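Local coordinates for protein Sso-CP2 metallo-carboxypetidase (Sulfolobus solfataricus, PDB 4MMO) that probably acts as a zinc-dependent carboxypeptidase of the M20 family, hydrolysing peptides from their C-terminal end, at residues Val225-Leu237 with Phe310-Leu324. Sequence-based numbering, arbitrary orientation.
Sequences VLIEGFYDDVREL and FRLVPNQDPYKVFEL. With SO4 (sulfate ion), chain D.
Gln316 reaches Phe230 twice with one amide nitrogen: NE2 donates to Phe230 O at 2.9 Å and lies 3.4 Å above one face of the Phe230 ring, offset toward the rim. The meeting ties an irregular loop to the strand-to-helix connection, strand 299-312 into helix 318-331, of the M20 dimerisation domain. Ring and amide planes stand 84° apart, and the donor approaches from above the carbonyl plane of Phe230. Glutamine suits this place because its other amide atom is used too: OE1 accepts from Val313 N in the carbonyl plane, which fixes the rotation of the amide. Val225 CG1 packs on the opposite face of the ring, while Val321 CG1 meets its edge. With CG anti to the backbone N (chi1 -174°), the ring swings in from a CB that does not itself point at 310-324, and comes to lie against NE2. Beside it, Ile227 CD1 touches Phe310 CE2 at 3.7 Å, extending the apolar layer toward Leu183 of strand 178-190.

Backbone bonds hold the other end. Asn315 N, the nitrogen of the cis Pro314-Asn315 peptide bond, donates to Asp233 O at 2.7 Å, and Arg235 N donates to Pro314 O at 3.1 Å. Between them and the ring, Val234 CG2 lies alongside Gln316, against both CG and the amide carbon CD. At the outer margin, the extended chain of Lys320 forms a weak salt bridge to Asp233. Gly229 takes the third position of the type II turn from Ile227 to Phe230, where its positive phi (90°) suits a residue without a side chain; Phe230 N closes the turn on Ile227 O, and Leu324 CD1 packs 3.4 Å from Gly229 O.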
loop_
_atom_site.group_PDB
_atom_site.type_symbol
_atom_site.label_atom_id
_atom_site.label_comp_id
_atom_site.label_asym_id
_atom_site.label_seq_id
_atom_site.Cartn_x
_atom_site.Cartn_y
_atom_site.Cartn_z
ATOM N N VAL A 225 -12.124 -18.917 2.904
ATOM C CA VAL A 225 -11.210 -18.998 1.767
ATOM C C VAL A 225 -11.858 -19.753 0.614
ATOM O O VAL A 225 -12.394 -20.842 0.798
ATOM C CB VAL A 225 -9.889 -19.684 2.170
ATOM C CG1 VAL A 225 -8.936 -19.774 0.987
ATOM C CG2 VAL A 225 -9.238 -18.931 3.327
ATOM N N LEU A 226 -11.801 -19.166 -0.578
ATOM C CA LEU A 226 -12.493 -19.710 -1.742
ATOM C C LEU A 226 -11.574 -20.530 -2.652
ATOM O O LEU A 226 -12.015 -21.050 -3.677
ATOM C CB LEU A 226 -13.133 -18.573 -2.549
ATOM C CG LEU A 226 -14.183 -17.718 -1.831
ATOM C CD1 LEU A 226 -14.730 -16.655 -2.767
ATOM C CD2 LEU A 226 -15.316 -18.573 -1.285
ATOM N N ILE A 227 -10.300 -20.637 -2.286
ATOM C CA ILE A 227 -9.369 -21.477 -3.031
ATOM C C ILE A 227 -9.856 -22.921 -2.995
ATOM O O ILE A 227 -10.065 -23.488 -1.924
ATOM C CB ILE A 227 -7.941 -21.395 -2.456
ATOM C CG1 ILE A 227 -7.420 -19.961 -2.548
ATOM C CG2 ILE A 227 -6.998 -22.339 -3.209
ATOM C CD1 ILE A 227 -6.121 -19.726 -1.797
ATOM N N GLU A 228 -10.045 -23.505 -4.173
ATOM C CA GLU A 228 -10.553 -24.869 -4.280
ATOM C C GLU A 228 -9.610 -25.856 -3.597
ATOM O O GLU A 228 -8.414 -25.880 -3.881
ATOM C CB GLU A 228 -10.743 -25.251 -5.750
ATOM C CG GLU A 228 -11.358 -26.631 -5.962
ATOM C CD GLU A 228 -11.504 -26.989 -7.431
ATOM O OE1 GLU A 228 -11.613 -26.064 -8.265
ATOM O OE2 GLU A 228 -11.502 -28.195 -7.755
ATOM N N GLY A 229 -10.161 -26.655 -2.688
ATOM C CA GLY A 229 -9.405 -27.683 -1.992
ATOM C C GLY A 229 -8.759 -27.232 -0.690
ATOM O O GLY A 229 -8.152 -28.038 0.012
ATOM N N PHE A 230 -8.897 -25.951 -0.360
ATOM C CA PHE A 230 -8.217 -25.374 0.799
ATOM C C PHE A 230 -8.577 -26.069 2.117
ATOM O O PHE A 230 -7.708 -26.307 2.954
ATOM C CB PHE A 230 -8.541 -23.884 0.887
ATOM C CG PHE A 230 -7.789 -23.156 1.961
ATOM C CD1 PHE A 230 -6.496 -22.716 1.742
ATOM C CD2 PHE A 230 -8.384 -22.891 3.183
ATOM C CE1 PHE A 230 -5.806 -22.041 2.727
ATOM C CE2 PHE A 230 -7.700 -22.210 4.169
ATOM C CZ PHE A 230 -6.409 -21.785 3.942
ATOM N N TYR A 231 -9.852 -26.408 2.288
ATOM C CA TYR A 231 -10.339 -26.971 3.547
ATOM C C TYR A 231 -10.346 -28.501 3.575
ATOM O O TYR A 231 -10.609 -29.094 4.618
ATOM C CB TYR A 231 -11.750 -26.449 3.853
ATOM C CG TYR A 231 -11.791 -24.969 4.169
ATOM C CD1 TYR A 231 -11.484 -24.503 5.440
ATOM C CD2 TYR A 231 -12.127 -24.038 3.193
ATOM C CE1 TYR A 231 -11.513 -23.153 5.736
ATOM C CE2 TYR A 231 -12.160 -22.684 3.477
ATOM C CZ TYR A 231 -11.851 -22.246 4.748
ATOM O OH TYR A 231 -11.879 -20.900 5.032
ATOM N N ASP A 232 -10.052 -29.137 2.443
ATOM C CA ASP A 232 -10.142 -30.597 2.344
ATOM C C ASP A 232 -9.247 -31.319 3.354
ATOM O O ASP A 232 -9.628 -32.352 3.897
ATOM C CB ASP A 232 -9.796 -31.069 0.927
ATOM C CG ASP A 232 -10.858 -30.695 -0.097
ATOM O OD1 ASP A 232 -11.980 -30.326 0.308
ATOM O OD2 ASP A 232 -10.571 -30.781 -1.310
ATOM N N ASP A 233 -8.061 -30.772 3.599
ATOM C CA ASP A 233 -7.100 -31.397 4.504
ATOM C C ASP A 233 -7.312 -30.970 5.957
ATOM O O ASP A 233 -6.618 -31.448 6.853
ATOM C CB ASP A 233 -5.670 -31.044 4.076
ATOM C CG ASP A 233 -5.181 -31.877 2.903
ATOM O OD1 ASP A 233 -6.015 -32.308 2.079
ATOM O OD2 ASP A 233 -3.957 -32.102 2.807
ATOM N N VAL A 234 -8.253 -30.056 6.187
ATOM C CA VAL A 234 -8.529 -29.570 7.537
ATOM C C VAL A 234 -9.359 -30.610 8.285
ATOM O O VAL A 234 -10.483 -30.915 7.886
ATOM C CB VAL A 234 -9.275 -28.217 7.506
ATOM C CG1 VAL A 234 -9.772 -27.826 8.903
ATOM C CG2 VAL A 234 -8.377 -27.130 6.940
ATOM N N ARG A 235 -8.802 -31.156 9.363
ATOM C CA ARG A 235 -9.476 -32.212 10.113
ATOM C C ARG A 235 -10.293 -31.669 11.283
ATOM O O ARG A 235 -9.998 -30.605 11.828
ATOM C CB ARG A 235 -8.466 -33.246 10.620
ATOM C CG ARG A 235 -7.486 -32.749 11.686
ATOM C CD ARG A 235 -7.093 -33.898 12.615
ATOM N NE ARG A 235 -6.044 -33.531 13.564
ATOM C CZ ARG A 235 -6.254 -32.932 14.733
ATOM N NH1 ARG A 235 -7.485 -32.611 15.121
ATOM N NH2 ARG A 235 -5.225 -32.647 15.518
ATOM N N GLU A 236 -11.321 -32.416 11.668
ATOM C CA GLU A 236 -12.144 -32.053 12.810
ATOM C C GLU A 236 -11.304 -32.080 14.082
ATOM O O GLU A 236 -10.296 -32.786 14.156
ATOM C CB GLU A 236 -13.313 -33.027 12.938
ATOM C CG GLU A 236 -12.890 -34.435 13.316
ATOM C CD GLU A 236 -13.923 -35.478 12.941
ATOM O OE1 GLU A 236 -15.134 -35.184 13.037
ATOM O OE2 GLU A 236 -13.521 -36.592 12.543
ATOM N N LEU A 237 -11.718 -31.303 15.077
ATOM C CA LEU A 237 -11.063 -31.305 16.379
ATOM C C LEU A 237 -11.364 -32.607 17.105
ATOM O O LEU A 237 -12.405 -33.215 16.875
ATOM C CB LEU A 237 -11.576 -30.140 17.219
ATOM C CG LEU A 237 -11.443 -28.756 16.590
ATOM C CD1 LEU A 237 -12.187 -27.730 17.426
ATOM C CD2 LEU A 237 -9.976 -28.378 16.443
ATOM N N PHE A 310 -1.032 -17.001 4.926
ATOM C CA PHE A 310 -2.051 -18.000 5.212
ATOM C C PHE A 310 -1.688 -18.701 6.513
ATOM O O PHE A 310 -0.623 -19.305 6.602
ATOM C CB PHE A 310 -2.110 -19.064 4.110
ATOM C CG PHE A 310 -2.548 -18.551 2.761
ATOM C CD1 PHE A 310 -1.643 -17.954 1.900
ATOM C CD2 PHE A 310 -3.859 -18.708 2.341
ATOM C CE1 PHE A 310 -2.045 -17.502 0.653
ATOM C CE2 PHE A 310 -4.262 -18.260 1.099
ATOM C CZ PHE A 310 -3.353 -17.656 0.253
ATOM N N ARG A 311 -2.557 -18.623 7.517
ATOM C CA ARG A 311 -2.367 -19.398 8.739
ATOM C C ARG A 311 -3.071 -20.730 8.557
ATOM O O ARG A 311 -4.228 -20.772 8.138
ATOM C CB ARG A 311 -2.935 -18.669 9.952
ATOM C CG ARG A 311 -2.346 -17.298 10.182
ATOM C CD ARG A 311 -0.929 -17.370 10.709
ATOM N NE ARG A 311 -0.359 -16.032 10.834
ATOM C CZ ARG A 311 0.687 -15.724 11.592
ATOM N NH1 ARG A 311 1.294 -16.656 12.314
ATOM N NH2 ARG A 311 1.123 -14.474 11.632
ATOM N N LEU A 312 -2.373 -21.813 8.876
ATOM C CA LEU A 312 -2.858 -23.155 8.582
ATOM C C LEU A 312 -3.106 -23.973 9.843
ATOM O O LEU A 312 -2.531 -23.705 10.898
ATOM C CB LEU A 312 -1.844 -23.874 7.694
ATOM C CG LEU A 312 -1.483 -23.124 6.410
ATOM C CD1 LEU A 312 -0.331 -23.808 5.690
ATOM C CD2 LEU A 312 -2.701 -23.017 5.503
ATOM N N VAL A 313 -3.971 -24.975 9.717
ATOM C CA VAL A 313 -4.293 -25.874 10.816
ATOM C C VAL A 313 -4.175 -27.309 10.314
ATOM O O VAL A 313 -4.199 -27.539 9.106
ATOM C CB VAL A 313 -5.716 -25.618 11.357
ATOM C CG1 VAL A 313 -5.841 -24.187 11.855
ATOM C CG2 VAL A 313 -6.766 -25.898 10.287
ATOM N N PRO A 314 -4.043 -28.278 11.235
ATOM C CA PRO A 314 -3.876 -29.674 10.817
ATOM C C PRO A 314 -5.039 -30.134 9.942
ATOM O O PRO A 314 -6.159 -29.760 10.279
ATOM C CB PRO A 314 -3.876 -30.438 12.145
ATOM C CG PRO A 314 -3.449 -29.440 13.163
ATOM C CD PRO A 314 -4.028 -28.136 12.702
ATOM N N ASN A 315 -4.826 -30.896 8.864
ATOM C CA ASN A 315 -3.525 -31.392 8.420
ATOM C C ASN A 315 -3.068 -30.682 7.151
ATOM O O ASN A 315 -2.567 -31.318 6.224
ATOM C CB ASN A 315 -3.622 -32.893 8.146
ATOM C CG ASN A 315 -3.906 -33.698 9.404
ATOM O OD1 ASN A 315 -3.180 -33.599 10.392
ATOM N ND2 ASN A 315 -4.973 -34.489 9.376
ATOM N N GLN A 316 -3.251 -29.367 7.095
ATOM C CA GLN A 316 -2.869 -28.611 5.907
ATOM C C GLN A 316 -1.355 -28.600 5.727
ATOM O O GLN A 316 -0.603 -28.432 6.688
ATOM C CB GLN A 316 -3.376 -27.174 5.987
ATOM C CG GLN A 316 -4.882 -27.028 5.903
ATOM C CD GLN A 316 -5.307 -25.582 6.028
ATOM O OE1 GLN A 316 -4.987 -24.918 7.014
ATOM N NE2 GLN A 316 -6.005 -25.074 5.015
ATOM N N ASP A 317 -0.925 -28.784 4.483
ATOM C CA ASP A 317 0.482 -28.752 4.114
ATOM C C ASP A 317 0.727 -27.446 3.364
ATOM O O ASP A 317 0.097 -27.202 2.336
ATOM C CB ASP A 317 0.794 -29.953 3.216
ATOM C CG ASP A 317 2.267 -30.069 2.866
ATOM O OD1 ASP A 317 2.984 -29.045 2.852
ATOM O OD2 ASP A 317 2.707 -31.204 2.591
ATOM N N PRO A 318 1.645 -26.602 3.865
ATOM C CA PRO A 318 1.845 -25.299 3.220
ATOM C C PRO A 318 2.291 -25.412 1.765
ATOM O O PRO A 318 1.865 -24.610 0.930
ATOM C CB PRO A 318 2.933 -24.646 4.080
ATOM C CG PRO A 318 3.607 -25.773 4.769
ATOM C CD PRO A 318 2.543 -26.781 5.018
ATOM N N TYR A 319 3.126 -26.399 1.459
ATOM C CA TYR A 319 3.559 -26.610 0.084
ATOM C C TYR A 319 2.377 -27.019 -0.796
ATOM O O TYR A 319 2.308 -26.654 -1.964
ATOM C CB TYR A 319 4.680 -27.650 0.026
ATOM C CG TYR A 319 5.946 -27.187 0.710
ATOM C CD1 TYR A 319 6.841 -26.353 0.057
ATOM C CD2 TYR A 319 6.242 -27.576 2.011
ATOM C CE1 TYR A 319 7.995 -25.919 0.674
ATOM C CE2 TYR A 319 7.401 -27.143 2.640
ATOM C CZ TYR A 319 8.272 -26.314 1.961
ATOM O OH TYR A 319 9.429 -25.876 2.565
ATOM N N LYS A 320 1.434 -27.759 -0.229
ATOM C CA LYS A 320 0.234 -28.120 -0.969
ATOM C C LYS A 320 -0.675 -26.903 -1.169
ATOM O O LYS A 320 -1.213 -26.694 -2.255
ATOM C CB LYS A 320 -0.521 -29.229 -0.247
ATOM C CG LYS A 320 -1.741 -29.724 -0.996
ATOM C CD LYS A 320 -2.267 -31.016 -0.397
ATOM C CE LYS A 320 -3.473 -31.530 -1.164
ATOM N NZ LYS A 320 -3.963 -32.828 -0.620
ATOM N N VAL A 321 -0.841 -26.101 -0.121
ATOM C CA VAL A 321 -1.701 -24.926 -0.193
ATOM C C VAL A 321 -1.169 -23.971 -1.254
ATOM O O VAL A 321 -1.940 -23.341 -1.975
ATOM C CB VAL A 321 -1.801 -24.214 1.175
ATOM C CG1 VAL A 321 -2.502 -22.864 1.048
ATOM C CG2 VAL A 321 -2.544 -25.096 2.167
ATOM N N PHE A 322 0.154 -23.887 -1.353
ATOM C CA PHE A 322 0.799 -23.058 -2.360
ATOM C C PHE A 322 0.418 -23.521 -3.761
ATOM O O PHE A 322 0.199 -22.706 -4.653
ATOM C CB PHE A 322 2.318 -23.106 -2.189
ATOM C CG PHE A 322 3.064 -22.124 -3.051
ATOM C CD1 PHE A 322 2.691 -20.789 -3.090
ATOM C CD2 PHE A 322 4.153 -22.532 -3.804
ATOM C CE1 PHE A 322 3.381 -19.881 -3.877
ATOM C CE2 PHE A 322 4.850 -21.626 -4.589
ATOM C CZ PHE A 322 4.463 -20.300 -4.624
ATOM N N GLU A 323 0.332 -24.834 -3.952
ATOM C CA GLU A 323 -0.029 -25.384 -5.255
ATOM C C GLU A 323 -1.501 -25.117 -5.557
ATOM O O GLU A 323 -1.858 -24.792 -6.691
ATOM C CB GLU A 323 0.264 -26.891 -5.313
ATOM C CG GLU A 323 -0.075 -27.541 -6.649
ATOM C CD GLU A 323 0.621 -26.878 -7.830
ATOM O OE1 GLU A 323 1.786 -26.446 -7.679
ATOM O OE2 GLU A 323 0.001 -26.786 -8.911
ATOM N N LEU A 324 -2.351 -25.259 -4.543
ATOM C CA LEU A 324 -3.774 -24.975 -4.698
ATOM C C LEU A 324 -3.986 -23.501 -5.032
ATOM O O LEU A 324 -4.803 -23.157 -5.886
ATOM C CB LEU A 324 -4.538 -25.330 -3.422
ATOM C CG LEU A 324 -4.602 -26.808 -3.033
ATOM C CD1 LEU A 324 -5.418 -26.974 -1.763
ATOM C CD2 LEU A 324 -5.191 -27.655 -4.153
HETATM S S SO4 D . 4.178 -15.496 14.735
HETATM O O1 SO4 D . 4.278 -14.309 13.893
HETATM O O2 SO4 D . 5.521 -16.033 15.011
HETATM O O3 SO4 D . 3.418 -15.071 15.918
HETATM O O4 SO4 D . 3.417 -16.539 14.057
HETATM O O HOH W 1 -6.861 -24.503 -6.172
HETATM O O HOH W 2 -2.918 -28.983 2.392
#